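Local atomic coordinates of alpha-1,2-mannosidase (Trichoderma reesei, PDB entry 1HCU), a protein that probably trims alpha-1,2-linked mannose residues from high-mannose N-glycans, as a calcium-dependent glycosidase of glycosyl hydrolase family 47. Residues A22-T25 and S26-Y30; S180-L183 and E184-L188; G332-L335 and A336-F340; D407-W410 and Q411-A414; Q472-T476 and G477-F481. One frame throughout, in Å; residues are numbered along the deposited sequence.

In the fold
All five contacts are local, formed along helices, at their starts, or in one loop of the family 47 catalytic fold, the (alpha/alpha)7 barrel. Contacts 3 and 4 are the pair that touch: their centres lie 12 Å apart, and Ile333 CG2 meets Trp410 CZ2 at 3.5 Å while Phe340 CE1 meets Leu413 O at 3.4 Å. Contact 2 sits closest to the catalytic centre, with the side chain of Ser180 about 8 Å from the calcium ion and about 6 Å from that of Asp245, a predicted active-site residue. Contact 5 comes within about 7 Å of contact 2, nearest atoms, whereas contact 1 stands 25 to 30 Å from the others, centre to centre.

Contact 1: A22-T25 and S26-Y30; sequences AFQT and SWNAY
Asn28 reaches back one helical turn to Gln24, and its side chain can be followed outward along that neighbour. CB rests 3.6 Å from Gln24 O. CG comes closer, 3.2 Å from Gln24 O, because it lies anti to its own carbonyl carbon (chi1 -68°) and so folds back over the preceding turn. At the tip, ND2 gives a weak hydrogen bond of 3.4 Å to Gln24 OE1, with the two amide planes turned 64° apart. This is a loose clasp on the more exposed side of the helix, beside a well-formed main-chain bond from Asn28 N to Gln24 O.

On the buried side, Ala22 O is gripped twice. Ser26 OG donates to it at 2.7 Å and Ser26 N at 3.1 Å, the two arriving from opposite faces of the carbonyl plane. The hydroxyl is brought there by a chi1 of -54°, which keeps OG beside its own backbone N. Ser26 OG in turn accepts from Trp453 NE1 in helix 451-465, tying two helices together. An alanine here would remove OG, and the Trp453 indole N-H would probably be left without its acceptor, while Ala22 O would lose one of its two donors.

Between these two sides, Phe23 CE1 lies 4.4 Å from Trp27 CB, and the phenyl ring goes on to meet Phe454 edge-to-face. Successive i to i+4 bonds, with a serine hydroxyl folded back onto the i-4 carbonyl, are typical of an alpha-helix with one face packed and one more open, here 13-33 in the helical barrel of family 47.

Contact 2: S180-L183 and E184-L188; sequences SLVL and EWTRL
Val182 O is held by both polar groups of Thr186: OG1 donates at 2.9 Å and the backbone N at 3.0 Å. They approach from opposite faces of the carbonyl plane, a grip made possible by chi1 of -70°, which sets OG1 anti to its own carbonyl carbon and back over the previous turn. Val182 and Thr186 point the same way, side by side, with Val182 CG2 3.8 Å from the hydroxyl.

Leu181 O, at the start of helix 182-192, receives Trp185 N at 3.0 Å. The indole comes to the same carbonyl oxygen: CD1 also lies 3.0 Å from Leu181 O, met obliquely, and Leu181 CB touches CD1 at 4.1 Å. Further out the same ring meets Phe148 edge-to-face.

Glu184 curls back toward the helix start, bent at chi2 (-67°), so that OE1 lies 3.3 Å from Ser180 O. Both are acceptors and no bond joins them. OE2, by contrast, accepts from Asn484 ND2. Shortening this side chain to alanine would take away that carboxylate, and Asn484, next in the chain to the calcium-binding Thr485, would probably lose a mate and be freer to turn.

Arg187 leads off to a different side, to a salt bridge with Asp114 and a hydrogen bond with Tyr257. The chemistry thus divides in two: the helix satisfies its own first carbonyls, partly through a threonine hydroxyl, while its buried acidic and basic side chains are spent on neighbours, the acid on Asn484, beside Thr485 in the chain.

Contact 3: G332-L335 and A336-F340; sequences GIKL and ASSYF
Leu335 with Tyr339, and Lys334 with Ser338, make one-turn contacts in the middle of helix 326-344, which is largely buried in the barrel. The first pair meets through the tyrosine ring. Leu335 O accepts Tyr339 N at 3.0 Å and at the same time lies in the plane of the ring, at its edge, 3.2 Å from CD2. A chi1 of -82° folds the ring back in this way, and it also brings CE2 to 4.2 Å from Leu335 CG.

In the second pair the touching is done by methylene and hydroxyl. Lys334 runs out past Ser338, and its CE comes 3.3 Å from Ser338 OG, while Ser338 N bonds to Lys334 O at 2.8 Å. Both polar ends then converge on one residue: Lys334 NZ bonds Thr291 OG1, and Ser338 OG accepts from Thr291 N. The lysine bends at chi2 and chi4 to pass the serine hydroxyl on its way to Thr291.

Ala336 CB, 3.6 Å from Gly332 O, marks the side turned toward helix 393-405, where it packs on Ser397. Ile333 lies against the same helix and against Trp410 of helix 408-425, and Phe340 reaches Leu413 there. From another side of the helix, Tyr339 OH bonds Ser305 OG and Leu293 N, its ring edge-to-face with Phe292, so that the helix lies among helices 312-323, 393-405 and 408-425 and the antiparallel strands 292-297 and 300-306.

Contact 4: D407-W410 and Q411-A414; sequences DSKW and QDLA
Lys409 and Asp412 meet across the start of helix 408-425, just after an aspartate N-cap. Asp407 supplies the cap: its OD1 accepts Lys409 N at 2.9 Å, met from 50° above the carboxylate plane. Its backbone O meanwhile takes Trp410 N at 3.0 Å. Lys409 N is thus satisfied by the cap side chain, and Trp410 N by the carbonyl of the N-cap residue.

From there the main chain looks after itself. Ser408 O receives Asp412 N at 3.1 Å, and the carbonyls of Lys409 and Trp410 receive Leu413 N and Ala414 N. Side chains fill the other needs. Ser408 OG bonds Lys7 O near the chain start, and Gln411, extended beyond CG, delivers NE2 to Ile464 O of helix 451-465.

Asp412 has two positive partners, one for each oxygen. Lys409 NZ forms a salt bridge to OD1 at 3.4 Å, the two side chains crossing at about a right angle. Arg15 NH1 pairs with OD2. With two cations about it, the carboxylate is likely to stay ionised. The lysine chain bends at three torsions to come back to it, and on the way its CD passes 4.1 Å from Leu413 CG.

The apolar side belongs to Trp410 and Leu413, which point the same way, side by side. Leu413 CD1 comes obliquely to the indole, 3.8 Å from Trp410 CE3 and 4.0 Å from CZ3.

Contact 5: Q472-T476 and G477-F481; sequences QVQAT and GGNKF
Gln474 and Gly477 are the ends of a type I beta turn, in the loop that leads from helix 451-465 to strand 481-483. The bond closing it, Gly477 N to Gln474 O, is weak: 3.3 Å with an N-H...O angle of 136°. Gln474 CB lies 3.3 Å from Gly477 O, so the side chain base sits against the far arm of the loop. Gly477 has a phi of +67°, and a CB there would collide with Thr476 O; lacking one, glycine lets the chain take this angle. Gly478 also has a positive phi, and its backbone angles likewise call for glycine.

Asn479 closes the loop from the other arm. Its amide group is laid back against the start of the turn, with CG 3.6 Å from Gln474 N, and its plane stands 45° from that of the Gln474 amide. The Gln474 amide instead reaches Gln472 O: NE2 donates to it at 2.9 Å, coming from well above the carbonyl plane. Val473, between Gln472 and Gln474 in the chain, is fixed by helix 393-405, its N bonded to Tyr399 OH and its O to Arg403 NE.

A water sits between Gln472 O and Phe481 N at the base of the loop. It lies 3.3 Å from Gln472 O, one of several acceptors it could serve, and accepts from Phe481 N at 3.2 Å.

Contact 1: A22-T25 and S26-Y30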
# COMPACT_ATOMS: atom_id res chain seq x y z
N ALA A 22 15.44 -13.67 -2.62
CA ALA A 22 15.55 -12.26 -3.03
C ALA A 22 15.49 -11.36 -1.80
O ALA A 22 16.16 -10.32 -1.74
CB ALA A 22 14.43 -11.89 -4.00
N PHE A 23 14.69 -11.76 -0.81
CA PHE A 23 14.57 -10.99 0.42
C PHE A 23 15.89 -11.08 1.18
O PHE A 23 16.41 -10.07 1.66
CB PHE A 23 13.40 -11.51 1.26
CG PHE A 23 13.20 -10.77 2.56
CD1 PHE A 23 13.97 -11.10 3.68
CD2 PHE A 23 12.27 -9.75 2.67
CE1 PHE A 23 13.81 -10.41 4.89
CE2 PHE A 23 12.10 -9.05 3.87
CZ PHE A 23 12.87 -9.38 4.98
N GLN A 24 16.44 -12.29 1.28
CA GLN A 24 17.70 -12.52 1.99
C GLN A 24 18.82 -11.62 1.44
O GLN A 24 19.52 -10.94 2.20
CB GLN A 24 18.12 -14.00 1.84
CG GLN A 24 19.37 -14.38 2.64
CD GLN A 24 19.12 -14.42 4.13
OE1 GLN A 24 19.97 -14.02 4.92
NE2 GLN A 24 17.96 -14.92 4.53
N THR A 25 18.96 -11.61 0.12
CA THR A 25 19.96 -10.80 -0.56
C THR A 25 19.76 -9.31 -0.23
O THR A 25 20.69 -8.62 0.22
CB THR A 25 19.86 -11.02 -2.09
OG1 THR A 25 20.10 -12.40 -2.38
CG2 THR A 25 20.85 -10.16 -2.84
N SER A 26 18.54 -8.83 -0.44
CA SER A 26 18.18 -7.44 -0.16
C SER A 26 18.52 -7.08 1.29
O SER A 26 19.07 -6.01 1.56
CB SER A 26 16.68 -7.25 -0.42
OG SER A 26 16.34 -7.66 -1.73
N TRP A 27 18.21 -7.97 2.23
CA TRP A 27 18.51 -7.71 3.63
C TRP A 27 20.00 -7.63 3.92
O TRP A 27 20.46 -6.67 4.55
CB TRP A 27 17.88 -8.77 4.54
CG TRP A 27 18.28 -8.57 5.97
CD1 TRP A 27 19.23 -9.27 6.67
CD2 TRP A 27 17.82 -7.53 6.84
NE1 TRP A 27 19.39 -8.73 7.92
CE2 TRP A 27 18.54 -7.66 8.05
CE3 TRP A 27 16.88 -6.50 6.72
CZ2 TRP A 27 18.34 -6.80 9.14
CZ3 TRP A 27 16.68 -5.64 7.80
CH2 TRP A 27 17.41 -5.80 8.99
N ASN A 28 20.76 -8.63 3.48
CA ASN A 28 22.21 -8.66 3.69
C ASN A 28 22.81 -7.34 3.24
O ASN A 28 23.58 -6.69 3.97
CB ASN A 28 22.86 -9.79 2.89
CG ASN A 28 22.48 -11.18 3.39
OD1 ASN A 28 22.77 -12.18 2.73
ND2 ASN A 28 21.86 -11.25 4.55
N ALA A 29 22.47 -6.94 2.02
CA ALA A 29 22.99 -5.71 1.46
C ALA A 29 22.56 -4.52 2.32
O ALA A 29 23.38 -3.66 2.64
CB ALA A 29 22.51 -5.54 0.03
N TYR A 30 21.29 -4.47 2.70
CA TYR A 30 20.81 -3.35 3.52
C TYR A 30 21.48 -3.33 4.89
O TYR A 30 21.90 -2.28 5.37
CB TYR A 30 19.29 -3.41 3.70
CG TYR A 30 18.78 -2.53 4.82
CD1 TYR A 30 18.48 -3.05 6.07
CD2 TYR A 30 18.70 -1.14 4.65
CE1 TYR A 30 18.10 -2.23 7.14
CE2 TYR A 30 18.33 -0.31 5.72
CZ TYR A 30 18.04 -0.86 6.95
OH TYR A 30 17.71 -0.04 8.01

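Contact 2: S180-L183 and E184-L188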
# COMPACT_ATOMS: atom_id res chain seq x y z
N SER A 180 -6.06 7.28 6.12
CA SER A 180 -5.21 6.11 6.21
C SER A 180 -4.54 6.02 7.57
O SER A 180 -3.45 5.48 7.69
CB SER A 180 -4.14 6.13 5.11
OG SER A 180 -4.72 6.00 3.83
N LEU A 181 -5.22 6.53 8.60
CA LEU A 181 -4.70 6.52 9.96
C LEU A 181 -5.56 5.71 10.92
O LEU A 181 -5.07 5.21 11.94
CB LEU A 181 -4.62 7.96 10.48
CG LEU A 181 -3.91 8.94 9.55
CD1 LEU A 181 -4.01 10.36 10.12
CD2 LEU A 181 -2.47 8.52 9.36
N VAL A 182 -6.85 5.60 10.58
CA VAL A 182 -7.83 4.90 11.40
C VAL A 182 -7.51 3.45 11.76
O VAL A 182 -7.70 3.04 12.90
CB VAL A 182 -9.25 4.99 10.75
CG1 VAL A 182 -9.24 4.39 9.35
CG2 VAL A 182 -10.26 4.29 11.63
N LEU A 183 -7.02 2.67 10.80
CA LEU A 183 -6.71 1.27 11.07
C LEU A 183 -5.64 1.11 12.15
O LEU A 183 -5.86 0.43 13.15
CB LEU A 183 -6.21 0.56 9.79
CG LEU A 183 -6.57 -0.92 9.60
CD1 LEU A 183 -5.61 -1.55 8.58
CD2 LEU A 183 -6.52 -1.66 10.90
N GLU A 184 -4.48 1.74 11.96
CA GLU A 184 -3.43 1.56 12.95
C GLU A 184 -3.63 2.27 14.28
O GLU A 184 -3.18 1.78 15.31
CB GLU A 184 -2.03 1.88 12.37
CG GLU A 184 -1.92 2.90 11.26
CD GLU A 184 -2.57 2.48 9.96
OE1 GLU A 184 -3.71 2.91 9.71
OE2 GLU A 184 -1.94 1.71 9.19
N TRP A 185 -4.33 3.39 14.27
CA TRP A 185 -4.59 4.13 15.50
C TRP A 185 -5.68 3.44 16.33
O TRP A 185 -5.63 3.47 17.56
CB TRP A 185 -4.97 5.58 15.16
CG TRP A 185 -3.75 6.41 14.83
CD1 TRP A 185 -2.88 6.22 13.78
CD2 TRP A 185 -3.21 7.49 15.60
NE1 TRP A 185 -1.84 7.12 13.86
CE2 TRP A 185 -2.02 7.91 14.97
CE3 TRP A 185 -3.63 8.15 16.77
CZ2 TRP A 185 -1.23 8.95 15.47
CZ3 TRP A 185 -2.84 9.19 17.26
CH2 TRP A 185 -1.66 9.58 16.61
N THR A 186 -6.64 2.81 15.66
CA THR A 186 -7.69 2.09 16.38
C THR A 186 -7.06 0.83 16.96
O THR A 186 -7.35 0.43 18.08
CB THR A 186 -8.87 1.70 15.46
OG1 THR A 186 -9.59 2.88 15.08
CG2 THR A 186 -9.82 0.76 16.18
N ARG A 187 -6.16 0.22 16.19
CA ARG A 187 -5.46 -0.98 16.62
C ARG A 187 -4.63 -0.66 17.86
O ARG A 187 -4.59 -1.44 18.80
CB ARG A 187 -4.54 -1.50 15.49
CG ARG A 187 -3.89 -2.85 15.78
CD ARG A 187 -4.96 -3.89 16.09
NE ARG A 187 -4.43 -5.14 16.61
CZ ARG A 187 -5.06 -5.90 17.50
NH1 ARG A 187 -6.25 -5.53 17.96
NH2 ARG A 187 -4.52 -7.05 17.92
N LEU A 188 -3.99 0.50 17.86
CA LEU A 188 -3.17 0.91 19.00
C LEU A 188 -4.03 1.07 20.27
O LEU A 188 -3.64 0.60 21.34
CB LEU A 188 -2.44 2.23 18.67
CG LEU A 188 -1.41 2.73 19.69
CD1 LEU A 188 -0.31 1.70 19.86
CD2 LEU A 188 -0.82 4.05 19.24

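Contact 3: G332-L335 and A336-F340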
# COMPACT_ATOMS: atom_id res chain seq x y z
N GLY A 332 -13.03 -7.02 -9.49
CA GLY A 332 -11.66 -7.02 -9.01
C GLY A 332 -10.76 -7.92 -9.86
O GLY A 332 -9.61 -7.56 -10.14
N ILE A 333 -11.27 -9.08 -10.26
CA ILE A 333 -10.51 -10.02 -11.09
C ILE A 333 -10.16 -9.37 -12.43
O ILE A 333 -9.05 -9.52 -12.94
CB ILE A 333 -11.33 -11.32 -11.37
CG1 ILE A 333 -11.50 -12.12 -10.08
CG2 ILE A 333 -10.63 -12.17 -12.41
CD1 ILE A 333 -10.18 -12.50 -9.42
N LYS A 334 -11.12 -8.64 -12.99
CA LYS A 334 -10.94 -7.96 -14.26
C LYS A 334 -9.87 -6.88 -14.11
O LYS A 334 -9.03 -6.68 -14.99
CB LYS A 334 -12.27 -7.33 -14.71
CG LYS A 334 -12.19 -6.50 -15.98
CD LYS A 334 -11.61 -7.30 -17.14
CE LYS A 334 -11.29 -6.43 -18.34
NZ LYS A 334 -12.49 -6.10 -19.16
N LEU A 335 -9.88 -6.21 -12.97
CA LEU A 335 -8.93 -5.15 -12.69
C LEU A 335 -7.51 -5.71 -12.56
O LEU A 335 -6.56 -5.18 -13.14
CB LEU A 335 -9.33 -4.43 -11.40
CG LEU A 335 -9.67 -2.93 -11.45
CD1 LEU A 335 -10.48 -2.59 -12.70
CD2 LEU A 335 -10.43 -2.58 -10.18
N ALA A 336 -7.37 -6.77 -11.78
CA ALA A 336 -6.08 -7.40 -11.57
C ALA A 336 -5.50 -7.83 -12.91
O ALA A 336 -4.33 -7.62 -13.21
CB ALA A 336 -6.23 -8.59 -10.64
N SER A 337 -6.36 -8.43 -13.74
CA SER A 337 -5.99 -8.91 -15.06
C SER A 337 -5.60 -7.78 -16.00
O SER A 337 -4.58 -7.86 -16.70
CB SER A 337 -7.15 -9.69 -15.66
OG SER A 337 -6.87 -10.06 -16.99
N SER A 338 -6.40 -6.72 -16.03
CA SER A 338 -6.13 -5.60 -16.91
C SER A 338 -4.82 -4.90 -16.59
O SER A 338 -4.04 -4.60 -17.49
CB SER A 338 -7.28 -4.60 -16.87
OG SER A 338 -8.39 -5.09 -17.60
N TYR A 339 -4.59 -4.65 -15.31
CA TYR A 339 -3.38 -3.98 -14.89
C TYR A 339 -2.15 -4.87 -15.09
O TYR A 339 -1.04 -4.38 -15.27
CB TYR A 339 -3.52 -3.52 -13.43
CG TYR A 339 -4.26 -2.20 -13.33
CD1 TYR A 339 -3.58 -1.00 -13.40
CD2 TYR A 339 -5.66 -2.16 -13.21
CE1 TYR A 339 -4.24 0.22 -13.37
CE2 TYR A 339 -6.34 -0.94 -13.18
CZ TYR A 339 -5.61 0.25 -13.26
OH TYR A 339 -6.25 1.47 -13.23
N PHE A 340 -2.34 -6.19 -15.08
CA PHE A 340 -1.21 -7.07 -15.32
C PHE A 340 -0.81 -6.96 -16.80
O PHE A 340 0.34 -7.18 -17.16
CB PHE A 340 -1.53 -8.52 -15.00
CG PHE A 340 -0.41 -9.46 -15.33
CD1 PHE A 340 0.73 -9.51 -14.53
CD2 PHE A 340 -0.47 -10.24 -16.47
CE1 PHE A 340 1.80 -10.34 -14.87
CE2 PHE A 340 0.60 -11.06 -16.82
CZ PHE A 340 1.73 -11.11 -16.02

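Contact 4: D407-W410 and Q411-A414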
# COMPACT_ATOMS: atom_id res chain seq x y z
N ASP A 407 -7.14 -20.51 -8.46
CA ASP A 407 -6.65 -20.83 -9.80
C ASP A 407 -5.14 -20.60 -9.90
O ASP A 407 -4.67 -19.46 -9.77
CB ASP A 407 -7.38 -19.96 -10.82
CG ASP A 407 -7.09 -20.36 -12.24
OD1 ASP A 407 -6.10 -21.08 -12.47
OD2 ASP A 407 -7.85 -19.93 -13.14
N SER A 408 -4.38 -21.67 -10.13
CA SER A 408 -2.93 -21.60 -10.22
C SER A 408 -2.46 -20.63 -11.30
O SER A 408 -1.30 -20.21 -11.31
CB SER A 408 -2.33 -22.99 -10.49
OG SER A 408 -2.71 -23.50 -11.76
N LYS A 409 -3.37 -20.28 -12.19
CA LYS A 409 -3.06 -19.35 -13.27
C LYS A 409 -2.54 -18.04 -12.67
O LYS A 409 -1.63 -17.42 -13.21
CB LYS A 409 -4.32 -19.08 -14.09
CG LYS A 409 -4.08 -18.94 -15.58
CD LYS A 409 -3.11 -17.82 -15.90
CE LYS A 409 -2.16 -18.24 -17.01
NZ LYS A 409 -1.40 -19.48 -16.66
N TRP A 410 -3.13 -17.63 -11.56
CA TRP A 410 -2.73 -16.38 -10.92
C TRP A 410 -1.33 -16.46 -10.37
O TRP A 410 -0.58 -15.48 -10.43
CB TRP A 410 -3.73 -16.00 -9.82
CG TRP A 410 -5.11 -15.75 -10.38
CD1 TRP A 410 -6.17 -16.60 -10.34
CD2 TRP A 410 -5.53 -14.61 -11.13
NE1 TRP A 410 -7.24 -16.06 -11.02
CE2 TRP A 410 -6.87 -14.84 -11.52
CE3 TRP A 410 -4.91 -13.41 -11.52
CZ2 TRP A 410 -7.61 -13.92 -12.28
CZ3 TRP A 410 -5.65 -12.49 -12.27
CH2 TRP A 410 -6.98 -12.75 -12.64
N GLN A 411 -0.97 -17.61 -9.83
CA GLN A 411 0.38 -17.78 -9.32
C GLN A 411 1.36 -17.65 -10.47
O GLN A 411 2.43 -17.09 -10.31
CB GLN A 411 0.53 -19.14 -8.66
CG GLN A 411 -0.34 -19.32 -7.46
CD GLN A 411 -0.17 -20.68 -6.85
OE1 GLN A 411 -0.45 -21.69 -7.51
NE2 GLN A 411 0.28 -20.73 -5.61
N ASP A 412 0.98 -18.17 -11.64
CA ASP A 412 1.86 -18.10 -12.81
C ASP A 412 2.07 -16.64 -13.23
O ASP A 412 3.18 -16.24 -13.57
CB ASP A 412 1.28 -18.91 -13.98
CG ASP A 412 1.26 -20.40 -13.70
OD1 ASP A 412 0.47 -21.11 -14.36
OD2 ASP A 412 2.03 -20.88 -12.85
N LEU A 413 1.00 -15.85 -13.20
CA LEU A 413 1.11 -14.45 -13.57
C LEU A 413 2.03 -13.73 -12.59
O LEU A 413 2.92 -12.98 -12.99
CB LEU A 413 -0.27 -13.79 -13.59
CG LEU A 413 -1.24 -14.39 -14.60
CD1 LEU A 413 -2.58 -13.67 -14.50
CD2 LEU A 413 -0.66 -14.29 -16.01
N ALA A 414 1.82 -13.97 -11.29
CA ALA A 414 2.64 -13.34 -10.26
C ALA A 414 4.11 -13.73 -10.45
O ALA A 414 5.01 -12.89 -10.32
CB ALA A 414 2.17 -13.78 -8.87

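Contact 5: Q472-T476 and G477-F481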
# COMPACT_ATOMS: atom_id res chain seq x y z
N GLN A 472 -2.81 -15.43 5.57
CA GLN A 472 -3.38 -15.57 4.23
C GLN A 472 -4.85 -15.15 4.23
O GLN A 472 -5.59 -15.47 5.17
CB GLN A 472 -3.27 -17.03 3.75
CG GLN A 472 -1.85 -17.61 3.61
CD GLN A 472 -1.19 -17.31 2.26
OE1 GLN A 472 -0.09 -17.79 1.98
NE2 GLN A 472 -1.86 -16.52 1.43
N VAL A 473 -5.29 -14.44 3.20
CA VAL A 473 -6.68 -14.03 3.16
C VAL A 473 -7.58 -15.23 2.78
O VAL A 473 -7.33 -15.91 1.79
CB VAL A 473 -6.90 -12.85 2.18
CG1 VAL A 473 -6.08 -11.64 2.62
CG2 VAL A 473 -6.50 -13.25 0.80
N GLN A 474 -8.60 -15.49 3.60
CA GLN A 474 -9.52 -16.60 3.36
C GLN A 474 -10.69 -16.18 2.47
O GLN A 474 -11.43 -15.24 2.80
CB GLN A 474 -10.05 -17.14 4.68
CG GLN A 474 -8.97 -17.51 5.70
CD GLN A 474 -7.97 -18.51 5.16
OE1 GLN A 474 -8.35 -19.56 4.66
NE2 GLN A 474 -6.69 -18.20 5.28
N ALA A 475 -10.87 -16.89 1.36
CA ALA A 475 -11.93 -16.61 0.41
C ALA A 475 -13.33 -16.84 0.97
O ALA A 475 -14.28 -16.17 0.57
CB ALA A 475 -11.74 -17.45 -0.84
N THR A 476 -13.45 -17.79 1.88
CA THR A 476 -14.75 -18.08 2.46
C THR A 476 -14.90 -17.48 3.85
O THR A 476 -15.49 -18.09 4.75
CB THR A 476 -15.01 -19.60 2.52
OG1 THR A 476 -14.03 -20.21 3.37
CG2 THR A 476 -14.91 -20.22 1.12
N GLY A 477 -14.34 -16.29 4.03
CA GLY A 477 -14.43 -15.60 5.31
C GLY A 477 -13.68 -16.24 6.46
O GLY A 477 -12.96 -17.23 6.30
N GLY A 478 -13.87 -15.67 7.65
CA GLY A 478 -13.20 -16.18 8.83
C GLY A 478 -11.79 -15.63 8.93
O GLY A 478 -10.92 -16.26 9.53
N ASN A 479 -11.54 -14.46 8.34
CA ASN A 479 -10.21 -13.87 8.40
C ASN A 479 -9.89 -13.34 9.78
O ASN A 479 -10.70 -12.64 10.39
CB ASN A 479 -10.07 -12.73 7.39
CG ASN A 479 -9.97 -13.22 5.97
OD1 ASN A 479 -10.99 -13.38 5.28
ND2 ASN A 479 -8.74 -13.48 5.52
N LYS A 480 -8.71 -13.67 10.28
CA LYS A 480 -8.32 -13.20 11.59
C LYS A 480 -7.29 -12.08 11.51
O LYS A 480 -6.92 -11.50 12.53
CB LYS A 480 -7.78 -14.37 12.43
CG LYS A 480 -8.78 -15.50 12.59
CD LYS A 480 -8.45 -16.39 13.78
CE LYS A 480 -8.73 -15.66 15.09
NZ LYS A 480 -10.17 -15.32 15.20
N PHE A 481 -6.85 -11.76 10.29
CA PHE A 481 -5.89 -10.68 10.08
C PHE A 481 -6.33 -9.71 8.98
O PHE A 481 -7.18 -10.03 8.16
CB PHE A 481 -4.49 -11.23 9.75
CG PHE A 481 -3.73 -11.73 10.95
CD1 PHE A 481 -4.03 -12.97 11.52
CD2 PHE A 481 -2.76 -10.94 11.56
CE1 PHE A 481 -3.36 -13.41 12.66
CE2 PHE A 481 -2.09 -11.37 12.70
CZ PHE A 481 -2.40 -12.61 13.26
O HOH W 1 -6.58 -13.40 7.52